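Local coordinates for putative thiosugar synthase (Amycolatopsis orientalis, PDB 4N6F), which probably builds a 2-thiosugar from a sugar phosphate with sulfur handed over by a carrier protein, as a TIM-barrel relative of the thiazole synthase ThiG, at residues P141-D146 / L161-S166; G188-V193 / G210-L215. One frame throughout, in Å; residues are numbered along the deposited sequence.

Interaction 1 (P141-D146 / L161-S166)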
# COMPACT_ATOMS: atom_id res chain seq x y z
N PRO A 141 22.92 2.40 -10.80
CA PRO A 141 22.44 3.04 -12.02
C PRO A 141 20.93 3.03 -12.17
O PRO A 141 20.25 2.17 -11.61
CB PRO A 141 23.13 2.24 -13.13
CG PRO A 141 23.46 0.92 -12.53
CD PRO A 141 23.54 1.08 -11.06
N PHE A 142 20.43 3.98 -12.95
CA PHE A 142 19.00 4.14 -13.23
C PHE A 142 18.79 3.77 -14.70
O PHE A 142 19.51 4.26 -15.58
CB PHE A 142 18.63 5.61 -13.00
CG PHE A 142 17.14 5.90 -12.96
CD1 PHE A 142 16.22 4.94 -12.59
CD2 PHE A 142 16.69 7.18 -13.23
CE1 PHE A 142 14.86 5.25 -12.55
CE2 PHE A 142 15.34 7.49 -13.19
CZ PHE A 142 14.42 6.52 -12.84
N ILE A 143 17.85 2.86 -14.95
CA ILE A 143 17.53 2.42 -16.30
C ILE A 143 16.03 2.31 -16.55
O ILE A 143 15.24 2.16 -15.61
CB ILE A 143 18.17 1.04 -16.65
CG1 ILE A 143 17.65 -0.07 -15.74
CG2 ILE A 143 19.69 1.12 -16.55
CD1 ILE A 143 17.87 -1.47 -16.28
N LEU A 144 15.66 2.43 -17.82
CA LEU A 144 14.38 1.96 -18.31
C LEU A 144 14.37 0.44 -18.23
O LEU A 144 15.40 -0.19 -18.53
CB LEU A 144 14.14 2.38 -19.76
CG LEU A 144 14.16 3.88 -20.08
CD1 LEU A 144 13.92 4.11 -21.57
CD2 LEU A 144 13.13 4.62 -19.25
N PRO A 145 13.23 -0.14 -17.84
CA PRO A 145 13.18 -1.59 -17.66
C PRO A 145 13.51 -2.30 -18.96
O PRO A 145 12.70 -2.36 -19.88
CB PRO A 145 11.73 -1.85 -17.22
CG PRO A 145 10.96 -0.64 -17.60
CD PRO A 145 11.94 0.50 -17.55
N ASP A 146 14.74 -2.79 -19.06
CA ASP A 146 15.19 -3.55 -20.20
C ASP A 146 16.13 -4.62 -19.69
O ASP A 146 17.12 -4.34 -19.02
CB ASP A 146 15.92 -2.66 -21.21
CG ASP A 146 16.45 -3.45 -22.39
OD1 ASP A 146 15.63 -3.91 -23.19
OD2 ASP A 146 17.68 -3.63 -22.50
N LEU A 161 20.07 -1.94 -8.83
CA LEU A 161 19.51 -1.35 -10.04
C LEU A 161 18.33 -0.50 -9.70
O LEU A 161 17.39 -0.98 -9.07
CB LEU A 161 19.00 -2.45 -10.97
CG LEU A 161 19.71 -2.72 -12.27
CD1 LEU A 161 18.87 -3.69 -13.09
CD2 LEU A 161 19.94 -1.42 -13.04
N ARG A 162 18.34 0.75 -10.12
CA ARG A 162 17.16 1.58 -10.05
C ARG A 162 16.46 1.46 -11.39
O ARG A 162 17.09 1.60 -12.45
CB ARG A 162 17.53 3.02 -9.71
CG ARG A 162 18.22 3.18 -8.35
CD ARG A 162 19.25 4.30 -8.33
NE ARG A 162 18.67 5.56 -8.79
CZ ARG A 162 19.26 6.44 -9.60
NH1 ARG A 162 18.59 7.53 -9.97
NH2 ARG A 162 20.48 6.25 -10.07
N VAL A 163 15.16 1.18 -11.35
CA VAL A 163 14.38 0.88 -12.56
C VAL A 163 13.18 1.82 -12.64
O VAL A 163 12.46 2.01 -11.67
CB VAL A 163 13.92 -0.60 -12.54
CG1 VAL A 163 13.00 -0.90 -13.71
CG2 VAL A 163 15.13 -1.53 -12.59
N MET A 164 12.97 2.43 -13.81
CA MET A 164 11.97 3.48 -13.96
C MET A 164 10.57 2.90 -13.98
O MET A 164 10.29 2.01 -14.77
CB MET A 164 12.21 4.31 -15.22
CG MET A 164 11.10 5.32 -15.51
SD MET A 164 11.57 6.59 -16.72
CE MET A 164 12.03 7.92 -15.63
N ALA A 165 9.72 3.40 -13.09
CA ALA A 165 8.33 2.99 -13.02
C ALA A 165 7.47 3.76 -14.03
O ALA A 165 6.66 3.18 -14.73
CB ALA A 165 7.79 3.22 -11.61
N SER A 166 7.65 5.08 -14.07
CA SER A 166 6.99 5.95 -15.05
C SER A 166 7.77 7.27 -15.10
O SER A 166 8.78 7.41 -14.40
CB SER A 166 5.53 6.17 -14.67
OG SER A 166 5.42 6.74 -13.39
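Phe-142 and Arg-162 sit opposite each other in a parallel strand pair of the TIM barrel, and the tight part of this contact is built round them. The strands are joined by three backbone bonds: Arg-162 N gives to Pro-141 O, Ile-143 N to Arg-162 O, and Met-164 N to Ile-143 O (2.9 Å). The Arg-162 chain bends at chi2 and chi3 and lays its guanidinium over the phenylalanine stem, with Phe-142 CB 3.5 Å from Arg-162 NH2 and set toward the rim of one face. Ring and guanidinium planes are 23° apart, but CB rather than the ring lies on that face, and the side chains cross at about a right angle. With CG anti to the backbone N (chi1 -168°), the ring runs on toward Met-164, where Phe-142 CE1 lies 3.9 Å from Met-164 CB and the methyl CE sits by CZ; Arg-162 O meets the ring at its edge. Cutting the residue back to an alanine is likely to open a gap beside the bound fructose 6-phosphate, which touches both Phe-142 and Arg-162, and to take away the ring carbons on which Met-164 CE rests. The guanidinium is anchored elsewhere, by salt bridges from NE to Glu-194 and from NH1 to Asp-112.

Past the last bridge the packing thins. Leu-144 and Pro-145, both partly exposed, cover much less than Phe-142 or Arg-162: Leu-144 CD2 lies beside Met-164 SD at 3.6 Å, and Pro-145 CB reaches Val-163 CG1 at 3.9 Å.

The side of the sheet bearing Ile-143 and Val-163 is apolar, Leu-161 CD2 meeting Ile-143 CG1 at 3.8 Å. There Ile-143 and Leu-161 pack on helix 147-156, which connects the strands, while Pro-141 leans on helix 122-134 and strand 191-194 flanks 161-164.

Interaction 2 (G188-V193 / G210-L215). With CA (calcium ion), chain E.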
# COMPACT_ATOMS: atom_id res chain seq x y z
N GLY A 188 19.98 -10.74 -10.31
CA GLY A 188 20.46 -11.16 -9.00
C GLY A 188 20.79 -10.03 -8.05
O GLY A 188 21.09 -10.27 -6.89
N ILE A 189 20.74 -8.79 -8.51
CA ILE A 189 21.01 -7.67 -7.61
C ILE A 189 19.70 -7.00 -7.21
O ILE A 189 18.72 -7.07 -7.95
CB ILE A 189 22.01 -6.66 -8.20
CG1 ILE A 189 21.59 -6.20 -9.58
CG2 ILE A 189 23.40 -7.30 -8.27
CD1 ILE A 189 22.39 -5.02 -10.08
N PRO A 190 19.68 -6.37 -6.03
CA PRO A 190 18.45 -5.71 -5.60
C PRO A 190 17.98 -4.63 -6.59
O PRO A 190 18.80 -3.93 -7.19
CB PRO A 190 18.84 -5.07 -4.27
CG PRO A 190 19.98 -5.89 -3.78
CD PRO A 190 20.73 -6.26 -5.01
N VAL A 191 16.66 -4.53 -6.74
CA VAL A 191 16.02 -3.55 -7.59
C VAL A 191 15.29 -2.50 -6.74
O VAL A 191 14.54 -2.83 -5.81
CB VAL A 191 15.04 -4.22 -8.59
CG1 VAL A 191 14.15 -3.21 -9.29
CG2 VAL A 191 15.81 -5.03 -9.62
N VAL A 192 15.57 -1.23 -7.05
CA VAL A 192 14.91 -0.08 -6.46
C VAL A 192 13.98 0.50 -7.54
O VAL A 192 14.42 0.85 -8.64
CB VAL A 192 15.92 1.02 -6.05
CG1 VAL A 192 15.22 2.26 -5.50
CG2 VAL A 192 16.93 0.50 -5.02
N VAL A 193 12.69 0.58 -7.23
CA VAL A 193 11.73 1.19 -8.16
C VAL A 193 11.75 2.71 -7.98
O VAL A 193 11.76 3.21 -6.85
CB VAL A 193 10.31 0.61 -7.99
CG1 VAL A 193 9.28 1.36 -8.82
CG2 VAL A 193 10.30 -0.86 -8.40
N GLY A 210 8.41 -7.43 -5.81
CA GLY A 210 9.74 -7.90 -5.40
C GLY A 210 10.82 -6.81 -5.30
O GLY A 210 11.98 -7.11 -5.07
N ALA A 211 10.46 -5.55 -5.49
CA ALA A 211 11.44 -4.47 -5.31
C ALA A 211 11.97 -4.51 -3.87
O ALA A 211 11.25 -4.87 -2.94
CB ALA A 211 10.83 -3.11 -5.61
N SER A 212 13.25 -4.19 -3.71
CA SER A 212 13.87 -4.13 -2.38
C SER A 212 13.61 -2.77 -1.75
O SER A 212 13.68 -2.63 -0.53
CB SER A 212 15.37 -4.37 -2.47
OG SER A 212 15.64 -5.68 -2.92
N ALA A 213 13.35 -1.77 -2.59
CA ALA A 213 13.11 -0.42 -2.11
C ALA A 213 12.51 0.45 -3.21
O ALA A 213 12.41 0.04 -4.39
CB ALA A 213 14.42 0.21 -1.61
N THR A 214 12.12 1.65 -2.80
CA THR A 214 11.57 2.65 -3.69
C THR A 214 12.27 3.98 -3.44
O THR A 214 12.54 4.33 -2.29
CB THR A 214 10.07 2.82 -3.41
OG1 THR A 214 9.43 1.55 -3.53
CG2 THR A 214 9.43 3.77 -4.40
N LEU A 215 12.56 4.71 -4.51
CA LEU A 215 13.12 6.05 -4.37
C LEU A 215 12.02 7.03 -4.73
O LEU A 215 11.43 6.93 -5.81
CB LEU A 215 14.34 6.25 -5.25
CG LEU A 215 15.10 7.56 -4.97
CD1 LEU A 215 16.60 7.41 -5.21
CD2 LEU A 215 14.56 8.73 -5.79
CA CA E . 23.63 -11.04 -6.44
O HOH W 1 14.91 -6.46 -5.24
O HOH W 2 25.77 -11.72 -6.23
O HOH W 3 24.54 -10.82 -8.83
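Val-192 and Ala-213 face each other across a parallel strand pair, the two ends of a beta-alpha-beta crossover of the TIM barrel whose helix is 200-208. Their side chains share one side of the sheet, yet the closer apolar approach there is diagonal. Val-192 CG1, anti to the backbone N (chi1 177°), leans along the strand direction and comes 4.1 Å from Leu-215 CB, marginally nearer than CG2 comes to the Ala-213 methyl. Leu-215 lies close to the bound fructose 6-phosphate, which places this side toward the barrel interior.

On the reverse side Val-193 and Thr-214 turn toward helix 200-208, where both touch Ala-206. Their side chains do not touch each other: Val-193 sends CG2 back onto the Ala-211 methyl CB, 3.6 Å away, while Thr-214 lays CG2 against Val-193 O at 3.4 Å.

Val-191 is nearest Ala-211 and Val-192 nearest Ala-213, so Ser-212 is one residue extra on its side. Its side chain points toward the 188-193 segment and its N gives to Val-191 O (2.8 Å), after which Val-193 N binds Ala-213 O and Leu-215 N binds Val-193 O. The strands splay by 43°.

Before the first bridge, Ser-212 OG lies against Pro-190 CB (3.5 Å). Farther out, Gly-188 O is a ligand of a calcium ion that also holds two waters. Ser-212 OG, beside its own backbone N (chi1 -65°), reaches a water at 2.6 Å; that same water accepts from Val-191 N (3.0 Å) and donates to Gly-210 O (3.0 Å), pinning together the strand start, the serine and the end of the helix.

In the fold
Interactions 1 and 2 follow one another along the chain, the first closing before the second opens, and their centres lie about 10 Å apart. Each joins two consecutive strands of the same parallel barrel sheet across one crossover helix, 147-156 in the first and 200-208 in the second. Strands 161-164 and 191-194 are themselves neighbours, with helix 177-186 in the connection between them, so the four strands run side by side as half of the barrel wall. The seam carries probable backbone hydrogen bonds, such as Val-163 N to Val-192 O (2.8 Å), and Ala-165 packs on Val-193. Both interactions border the sugar phosphate pocket.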